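Local structure of separin (5U1T) at residues A[621-632]-A[645-656]. The protein cleaves the cohesin subunit Scc1 as a caspase-like cysteine protease at the onset of anaphase, and is held inactive by securin during most of the cell cycle. Residues are numbered along the deposited sequence; the frame is centred on the assembly and turned at random.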
loop_
_atom_site.group_PDB
_atom_site.type_symbol
_atom_site.label_atom_id
_atom_site.label_comp_id
_atom_site.label_asym_id
_atom_site.label_seq_id
_atom_site.Cartn_x
_atom_site.Cartn_y
_atom_site.Cartn_z
ATOM N N ASP A 621 16.134 1.816 -2.817
ATOM C CA ASP A 621 16.257 0.602 -3.614
ATOM C C ASP A 621 17.681 0.021 -3.702
ATOM O O ASP A 621 17.849 -1.192 -3.863
ATOM C CB ASP A 621 15.705 0.866 -5.023
ATOM C CG ASP A 621 14.315 1.521 -5.004
ATOM O OD1 ASP A 621 13.477 1.155 -4.149
ATOM O OD2 ASP A 621 14.053 2.417 -5.844
ATOM N N LYS A 622 18.698 0.872 -3.593
ATOM C CA LYS A 622 20.087 0.428 -3.642
ATOM C C LYS A 622 20.416 -0.415 -2.400
ATOM O O LYS A 622 20.897 -1.552 -2.499
ATOM C CB LYS A 622 21.016 1.639 -3.729
ATOM C CG LYS A 622 22.463 1.342 -4.051
ATOM C CD LYS A 622 23.259 2.639 -4.093
ATOM C CE LYS A 622 24.186 2.725 -5.307
ATOM N NZ LYS A 622 25.414 1.839 -5.229
ATOM N N LEU A 623 20.143 0.171 -1.236
ATOM C CA LEU A 623 20.284 -0.502 0.049
ATOM C C LEU A 623 19.435 -1.762 0.073
ATOM O O LEU A 623 19.894 -2.813 0.500
ATOM C CB LEU A 623 19.894 0.436 1.205
ATOM C CG LEU A 623 20.927 1.539 1.463
ATOM C CD1 LEU A 623 20.458 2.523 2.517
ATOM C CD2 LEU A 623 22.254 0.930 1.841
ATOM N N SER A 624 18.205 -1.659 -0.410
ATOM C CA SER A 624 17.358 -2.838 -0.513
ATOM C C SER A 624 18.050 -3.984 -1.265
ATOM O O SER A 624 18.044 -5.122 -0.797
ATOM C CB SER A 624 16.023 -2.482 -1.177
ATOM O OG SER A 624 15.166 -1.823 -0.260
ATOM N N ILE A 625 18.662 -3.686 -2.410
ATOM C CA ILE A 625 19.314 -4.735 -3.203
ATOM C C ILE A 625 20.495 -5.323 -2.427
ATOM O O ILE A 625 20.673 -6.539 -2.369
ATOM C CB ILE A 625 19.778 -4.205 -4.600
ATOM C CG1 ILE A 625 18.553 -3.905 -5.460
ATOM C CG2 ILE A 625 20.620 -5.213 -5.332
ATOM C CD1 ILE A 625 18.851 -3.135 -6.726
ATOM N N GLU A 626 21.284 -4.459 -1.805
ATOM C CA GLU A 626 22.488 -4.920 -1.148
ATOM C C GLU A 626 22.161 -5.766 0.093
ATOM O O GLU A 626 22.757 -6.831 0.318
ATOM C CB GLU A 626 23.364 -3.738 -0.778
ATOM C CG GLU A 626 24.566 -4.161 0.005
ATOM C CD GLU A 626 25.222 -2.993 0.674
ATOM O OE1 GLU A 626 24.832 -1.846 0.321
ATOM O OE2 GLU A 626 26.106 -3.229 1.537
ATOM N N LEU A 627 21.197 -5.283 0.876
ATOM C CA LEU A 627 20.656 -6.015 2.003
ATOM C C LEU A 627 20.125 -7.364 1.561
ATOM O O LEU A 627 20.570 -8.395 2.077
ATOM C CB LEU A 627 19.547 -5.216 2.697
ATOM C CG LEU A 627 18.832 -5.884 3.876
ATOM C CD1 LEU A 627 19.817 -6.555 4.836
ATOM C CD2 LEU A 627 18.023 -4.871 4.615
ATOM N N SER A 628 19.179 -7.365 0.626
ATOM C CA SER A 628 18.553 -8.607 0.160
ATOM C C SER A 628 19.566 -9.626 -0.329
ATOM O O SER A 628 19.469 -10.813 -0.008
ATOM C CB SER A 628 17.557 -8.327 -0.965
ATOM O OG SER A 628 16.289 -8.004 -0.432
ATOM N N LEU A 629 20.527 -9.161 -1.121
ATOM C CA LEU A 629 21.546 -10.052 -1.649
ATOM C C LEU A 629 22.338 -10.627 -0.487
ATOM O O LEU A 629 22.597 -11.826 -0.430
ATOM C CB LEU A 629 22.474 -9.330 -2.632
ATOM C CG LEU A 629 21.933 -8.884 -4.001
ATOM C CD1 LEU A 629 23.066 -8.327 -4.830
ATOM C CD2 LEU A 629 21.215 -10.011 -4.732
ATOM N N CYS A 630 22.693 -9.766 0.453
ATOM C CA CYS A 630 23.485 -10.198 1.584
ATOM C C CYS A 630 22.755 -11.267 2.431
ATOM O O CYS A 630 23.354 -12.260 2.830
ATOM C CB CYS A 630 23.862 -8.993 2.433
ATOM S SG CYS A 630 24.879 -9.460 3.815
ATOM N N ILE A 631 21.464 -11.056 2.682
ATOM C CA ILE A 631 20.615 -12.050 3.341
ATOM C C ILE A 631 20.634 -13.385 2.610
ATOM O O ILE A 631 20.917 -14.432 3.200
ATOM C CB ILE A 631 19.156 -11.572 3.436
ATOM C CG1 ILE A 631 19.044 -10.383 4.395
ATOM C CG2 ILE A 631 18.233 -12.717 3.832
ATOM C CD1 ILE A 631 17.740 -9.667 4.303
ATOM N N LYS A 632 20.342 -13.344 1.314
ATOM C CA LYS A 632 20.299 -14.548 0.491
ATOM C C LYS A 632 21.671 -15.161 0.399
ATOM O O LYS A 632 21.828 -16.268 -0.102
ATOM C CB LYS A 632 19.780 -14.240 -0.908
ATOM C CG LYS A 632 18.397 -13.599 -0.954
ATOM C CD LYS A 632 18.184 -12.886 -2.300
ATOM C CE LYS A 632 18.636 -13.771 -3.455
ATOM N NZ LYS A 632 17.883 -15.065 -3.528
ATOM N N ALA A 645 13.608 -11.689 1.323
ATOM C CA ALA A 645 14.679 -11.072 0.578
ATOM C C ALA A 645 14.354 -11.192 -0.910
ATOM O O ALA A 645 14.547 -10.245 -1.651
ATOM C CB ALA A 645 16.005 -11.703 0.912
ATOM N N ASP A 646 13.818 -12.335 -1.333
ATOM C CA ASP A 646 13.532 -12.568 -2.746
ATOM C C ASP A 646 12.429 -11.639 -3.264
ATOM O O ASP A 646 12.620 -10.978 -4.281
ATOM C CB ASP A 646 13.160 -14.036 -2.997
ATOM C CG ASP A 646 14.392 -14.923 -3.207
ATOM O OD1 ASP A 646 15.485 -14.356 -3.411
ATOM O OD2 ASP A 646 14.288 -16.176 -3.173
ATOM N N ASN A 647 11.298 -11.573 -2.564
ATOM C CA ASN A 647 10.232 -10.635 -2.909
ATOM C C ASN A 647 10.716 -9.189 -2.949
ATOM O O ASN A 647 10.356 -8.431 -3.856
ATOM C CB ASN A 647 9.062 -10.753 -1.918
ATOM C CG ASN A 647 8.064 -9.553 -1.996
ATOM O OD1 ASN A 647 8.397 -8.417 -1.627
ATOM N ND2 ASN A 647 6.831 -9.829 -2.424
ATOM N N TYR A 648 11.508 -8.786 -1.963
ATOM C CA TYR A 648 11.858 -7.372 -1.848
ATOM C C TYR A 648 12.989 -6.999 -2.811
ATOM O O TYR A 648 13.127 -5.832 -3.187
ATOM C CB TYR A 648 12.226 -7.014 -0.402
ATOM C CG TYR A 648 11.026 -6.656 0.448
ATOM C CD1 TYR A 648 10.286 -5.508 0.181
ATOM C CD2 TYR A 648 10.624 -7.462 1.514
ATOM C CE1 TYR A 648 9.192 -5.166 0.940
ATOM C CE2 TYR A 648 9.519 -7.126 2.289
ATOM C CZ TYR A 648 8.810 -5.976 1.997
ATOM O OH TYR A 648 7.713 -5.611 2.748
ATOM N N LEU A 649 13.779 -7.986 -3.218
ATOM C CA LEU A 649 14.799 -7.761 -4.228
ATOM C C LEU A 649 14.122 -7.474 -5.584
ATOM O O LEU A 649 14.560 -6.616 -6.360
ATOM C CB LEU A 649 15.729 -8.969 -4.318
ATOM C CG LEU A 649 16.894 -8.959 -5.302
ATOM C CD1 LEU A 649 17.788 -7.737 -5.119
ATOM C CD2 LEU A 649 17.683 -10.235 -5.122
ATOM N N LEU A 650 13.040 -8.208 -5.834
ATOM C CA LEU A 650 12.253 -8.083 -7.050
ATOM C C LEU A 650 11.656 -6.677 -7.165
ATOM O O LEU A 650 11.795 -6.021 -8.196
ATOM C CB LEU A 650 11.149 -9.153 -7.079
ATOM C CG LEU A 650 10.283 -9.224 -8.337
ATOM C CD1 LEU A 650 11.153 -9.014 -9.572
ATOM C CD2 LEU A 650 9.503 -10.540 -8.429
ATOM N N GLU A 651 11.012 -6.219 -6.095
ATOM C CA GLU A 651 10.402 -4.904 -6.075
ATOM C C GLU A 651 11.457 -3.808 -6.207
ATOM O O GLU A 651 11.182 -2.760 -6.777
ATOM C CB GLU A 651 9.580 -4.721 -4.799
ATOM C CG GLU A 651 8.487 -5.777 -4.610
ATOM C CD GLU A 651 7.205 -5.473 -5.396
ATOM O OE1 GLU A 651 6.262 -4.917 -4.779
ATOM O OE2 GLU A 651 7.129 -5.787 -6.623
ATOM N N ALA A 652 12.666 -4.049 -5.718
ATOM C CA ALA A 652 13.734 -3.056 -5.807
ATOM C C ALA A 652 14.289 -2.954 -7.231
ATOM O O ALA A 652 14.530 -1.857 -7.721
ATOM C CB ALA A 652 14.850 -3.380 -4.826
ATOM N N TYR A 653 14.500 -4.093 -7.886
ATOM C CA TYR A 653 14.867 -4.096 -9.298
ATOM C C TYR A 653 13.849 -3.307 -10.129
ATOM O O TYR A 653 14.216 -2.437 -10.925
ATOM C CB TYR A 653 14.979 -5.525 -9.820
ATOM C CG TYR A 653 16.260 -6.207 -9.423
ATOM C CD1 TYR A 653 17.411 -5.469 -9.192
ATOM C CD2 TYR A 653 16.322 -7.590 -9.275
ATOM C CE1 TYR A 653 18.593 -6.085 -8.822
ATOM C CE2 TYR A 653 17.507 -8.220 -8.902
ATOM C CZ TYR A 653 18.639 -7.464 -8.679
ATOM O OH TYR A 653 19.814 -8.076 -8.308
ATOM N N LEU A 654 12.572 -3.611 -9.920
ATOM C CA LEU A 654 11.489 -2.924 -10.601
ATOM C C LEU A 654 11.493 -1.425 -10.304
ATOM O O LEU A 654 11.393 -0.618 -11.224
ATOM C CB LEU A 654 10.147 -3.533 -10.218
ATOM C CG LEU A 654 9.904 -4.983 -10.644
ATOM C CD1 LEU A 654 8.671 -5.509 -9.951
ATOM C CD2 LEU A 654 9.744 -5.127 -12.130
ATOM N N SER A 655 11.627 -1.031 -9.046
ATOM C CA SER A 655 11.640 0.394 -8.747
ATOM C C SER A 655 12.806 1.104 -9.455
ATOM O O SER A 655 12.717 2.286 -9.794
ATOM C CB SER A 655 11.703 0.625 -7.244
ATOM O OG SER A 655 11.531 1.991 -6.910
ATOM N N LEU A 656 13.891 0.384 -9.708
ATOM C CA LEU A 656 15.021 0.998 -10.394
ATOM C C LEU A 656 14.992 0.722 -11.910
ATOM O O LEU A 656 15.983 0.953 -12.624
ATOM C CB LEU A 656 16.336 0.531 -9.773
ATOM C CG LEU A 656 16.570 1.241 -8.447
ATOM C CD1 LEU A 656 17.892 0.850 -7.818
ATOM C CD2 LEU A 656 16.466 2.744 -8.586
#
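L649 fits as a knob into the hole formed by I625, S628, L629 and K632. Its chi1 of -179° carries CG toward the opposing helix, and the two methyls then fall along it: CD1 meets I625 CG2 at 3.8 Å, while CD2 reaches L629 CD2. Alanines a turn to either side of this leucine sit where the backbones approach, S628 CA and A645 CA being 4.6 Å apart. A652 CB packs on I625 CG1 and beside S624 CB, and A645 CB touches both I631 CG2 and K632 CG. S628 OG donates to A645 O at 3.1 Å, in the carbonyl plane and on a lone pair; the same oxygen accepts L649 N in its own helix. The segments form an antiparallel helix pair linked through short helix 635-638, their axes 8.8 Å apart at closest approach and at 150°, within the helical part of separase, away from the protease active site. Helix 602-617 packs on S624, I631 and Y648 from the more buried flank. At one end S655 OG donates to D621 OD2 at 2.8 Å from above the carboxylate plane, and L656 CD1 lies against D621 CB. The flank of L629, Y653 and K632 is more open to solvent, though I625 CD1 still approaches Y653 CE1 closely, at 3.6 Å. There K632, bent at chi3 and chi4, passes CD by L649 CD2 and brings NZ to the syn lone pair of D646 OD1, a salt bridge between partly exposed residues.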